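Local coordinates for membrane lipoprotein TpN32 (Treponema pallidum, PDB 1XS5) that probably serves as a periplasmic-type binding protein that captures L-methionine at the cell membrane, at residues A[86-91]-A[168-173]. Residues are numbered along the deposited sequence; the frame is centred on the assembly and turned at random.
Sequences ALYSRT and AVINGN. With MET (methionine), chain B.
Strands 86-88 and 167-170 pair antiparallel inside the mixed sheet of one lobe of this periplasmic binding protein fold, and the second strand runs directly into the methionine pocket. Tyr88 and Ala168 form a hydrogen-bonded pair: Tyr88 N reaches Ala168 O at 2.8 Å in a nearly straight bond (168°), and Ala168 N returns a bond to Tyr88 O. Leu87 and Val169 follow as a non-hydrogen-bonded pair, their CA atoms 4.2 Å apart. On their face of the sheet Leu87 CD1 meets Val169 CG2, facing helix 110-122, whose Ala116, Leu119 and Leu120 pack on Val169.

On the other face, which Ala86 and Ala168 share, the side chains of Tyr88 and Ile170 run at about a right angle to each other. With CG of Tyr88 anti to its carbonyl carbon (chi1 -61°), the ring lies along the neighbouring strand, and its CD2 comes 3.9 Å from Ile170 CB. Ile170 O sits at the ring edge, in its plane, as does an ordered water. This water accepts from Tyr88 OH at 2.7 Å and donates to Ile170 O, linking the phenol hydroxyl to the Ile170 carbonyl, one residue before Asn171; its bond from Ala86 N is weak.

Just beyond, Asn171 occupies the N-cap position of helix 172-177 but directs its amide to the ligand instead of capping. Glu83, Arg115 and Asn198 also hydrogen-bond the methionine, while Asn171 OD1 has a weak bond to Ser155. The strand thus delivers Asn171 ND2 to the ligand carboxylate, donating to methionine O at 2.9 Å with an N-H...O angle of 171°.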
loop_
_atom_site.group_PDB
_atom_site.type_symbol
_atom_site.label_atom_id
_atom_site.label_comp_id
_atom_site.label_asym_id
_atom_site.label_seq_id
_atom_site.Cartn_x
_atom_site.Cartn_y
_atom_site.Cartn_z
ATOM N N ALA A 86 -5.444 -7.115 4.987
ATOM C CA ALA A 86 -6.088 -8.182 5.747
ATOM C C ALA A 86 -5.460 -8.395 7.130
ATOM O O ALA A 86 -4.310 -8.012 7.353
ATOM C CB ALA A 86 -5.970 -9.518 4.958
ATOM N N LEU A 87 -6.239 -9.004 8.017
ATOM C CA LEU A 87 -5.788 -9.417 9.348
ATOM C C LEU A 87 -5.328 -10.853 9.153
ATOM O O LEU A 87 -6.048 -11.655 8.590
ATOM C CB LEU A 87 -6.953 -9.412 10.344
ATOM C CG LEU A 87 -6.696 -10.086 11.704
ATOM C CD1 LEU A 87 -5.605 -9.370 12.517
ATOM C CD2 LEU A 87 -8.008 -10.029 12.509
ATOM N N TYR A 88 -4.119 -11.168 9.603
ATOM C CA TYR A 88 -3.537 -12.498 9.505
ATOM C C TYR A 88 -3.226 -12.957 10.922
ATOM O O TYR A 88 -3.114 -12.135 11.835
ATOM C CB TYR A 88 -2.214 -12.450 8.713
ATOM C CG TYR A 88 -2.347 -11.958 7.272
ATOM C CD1 TYR A 88 -2.697 -12.838 6.247
ATOM C CD2 TYR A 88 -2.157 -10.618 6.957
ATOM C CE1 TYR A 88 -2.854 -12.380 4.916
ATOM C CE2 TYR A 88 -2.303 -10.151 5.649
ATOM C CZ TYR A 88 -2.650 -11.041 4.643
ATOM O OH TYR A 88 -2.817 -10.580 3.369
ATOM N N SER A 89 -3.054 -14.258 11.115
ATOM C CA SER A 89 -2.715 -14.765 12.451
ATOM C C SER A 89 -1.752 -15.939 12.342
ATOM O O SER A 89 -1.882 -16.762 11.459
ATOM C CB SER A 89 -3.963 -15.237 13.199
ATOM O OG SER A 89 -3.584 -15.799 14.470
ATOM N N ARG A 90 -0.796 -16.016 13.260
ATOM C CA ARG A 90 0.200 -17.080 13.224
ATOM C C ARG A 90 -0.437 -18.386 13.616
ATOM O O ARG A 90 0.072 -19.455 13.277
ATOM C CB ARG A 90 1.335 -16.787 14.209
ATOM C CG ARG A 90 0.911 -16.799 15.693
ATOM C CD ARG A 90 2.037 -16.249 16.568
ATOM N NE ARG A 90 1.668 -16.005 17.969
ATOM C CZ ARG A 90 1.857 -16.883 18.949
ATOM N NH1 ARG A 90 2.400 -18.072 18.693
ATOM N NH2 ARG A 90 1.532 -16.573 20.191
ATOM N N THR A 91 -1.557 -18.304 14.320
ATOM C CA THR A 91 -2.189 -19.518 14.786
ATOM C C THR A 91 -3.718 -19.614 14.644
ATOM O O THR A 91 -4.252 -20.667 14.253
ATOM C CB THR A 91 -1.797 -19.721 16.248
ATOM O OG1 THR A 91 -2.555 -20.796 16.783
ATOM C CG2 THR A 91 -2.047 -18.450 17.056
ATOM N N ALA A 168 -1.947 -9.774 13.047
ATOM C CA ALA A 168 -1.374 -8.561 12.504
ATOM C C ALA A 168 -2.126 -8.176 11.243
ATOM O O ALA A 168 -2.513 -9.070 10.447
ATOM C CB ALA A 168 0.093 -8.778 12.149
ATOM N N VAL A 169 -2.354 -6.874 11.085
ATOM C CA VAL A 169 -3.021 -6.329 9.871
ATOM C C VAL A 169 -1.827 -5.907 9.014
ATOM O O VAL A 169 -1.142 -4.930 9.339
ATOM C CB VAL A 169 -3.896 -5.134 10.243
ATOM C CG1 VAL A 169 -4.506 -4.520 8.999
ATOM C CG2 VAL A 169 -5.041 -5.634 11.205
ATOM N N ILE A 170 -1.600 -6.632 7.905
ATOM C CA ILE A 170 -0.403 -6.418 7.088
ATOM C C ILE A 170 -0.680 -5.943 5.679
ATOM O O ILE A 170 -1.516 -6.532 4.995
ATOM C CB ILE A 170 0.460 -7.737 7.046
ATOM C CG1 ILE A 170 0.757 -8.197 8.484
ATOM C CG2 ILE A 170 1.873 -7.467 6.392
ATOM C CD1 ILE A 170 1.439 -9.561 8.599
ATOM N N ASN A 171 -0.018 -4.854 5.257
ATOM C CA ASN A 171 -0.210 -4.366 3.876
ATOM C C ASN A 171 0.056 -5.521 2.889
ATOM O O ASN A 171 1.006 -6.305 3.083
ATOM C CB ASN A 171 0.788 -3.281 3.480
ATOM C CG ASN A 171 0.750 -2.087 4.421
ATOM O OD1 ASN A 171 1.261 -2.164 5.532
ATOM N ND2 ASN A 171 0.123 -1.004 3.983
ATOM N N GLY A 172 -0.687 -5.525 1.794
ATOM C CA GLY A 172 -0.527 -6.590 0.815
ATOM C C GLY A 172 0.897 -6.769 0.311
ATOM O O GLY A 172 1.368 -7.900 0.231
ATOM N N ASN A 173 1.608 -5.682 0.001
ATOM C CA ASN A 173 2.958 -5.886 -0.523
ATOM C C ASN A 173 3.835 -6.652 0.462
ATOM O O ASN A 173 4.538 -7.644 0.101
ATOM C CB ASN A 173 3.615 -4.526 -0.915
ATOM C CG ASN A 173 3.914 -3.642 0.279
ATOM O OD1 ASN A 173 3.011 -3.197 0.994
ATOM N ND2 ASN A 173 5.203 -3.375 0.497
HETATM N N MET B . 1.154 -1.136 -1.218
HETATM C CA MET B . 0.616 -0.489 0.034
HETATM C C MET B . -0.875 -0.795 0.294
HETATM O O MET B . -1.233 -1.145 1.445
HETATM C CB MET B . 0.792 1.043 -0.039
HETATM C CG MET B . 0.542 1.706 1.300
HETATM S SD MET B . 0.688 3.507 1.280
HETATM C CE MET B . 2.525 3.638 1.341
HETATM O OXT MET B . -1.672 -0.675 -0.664
HETATM O O HOH W 1 -2.881 -7.897 3.036
#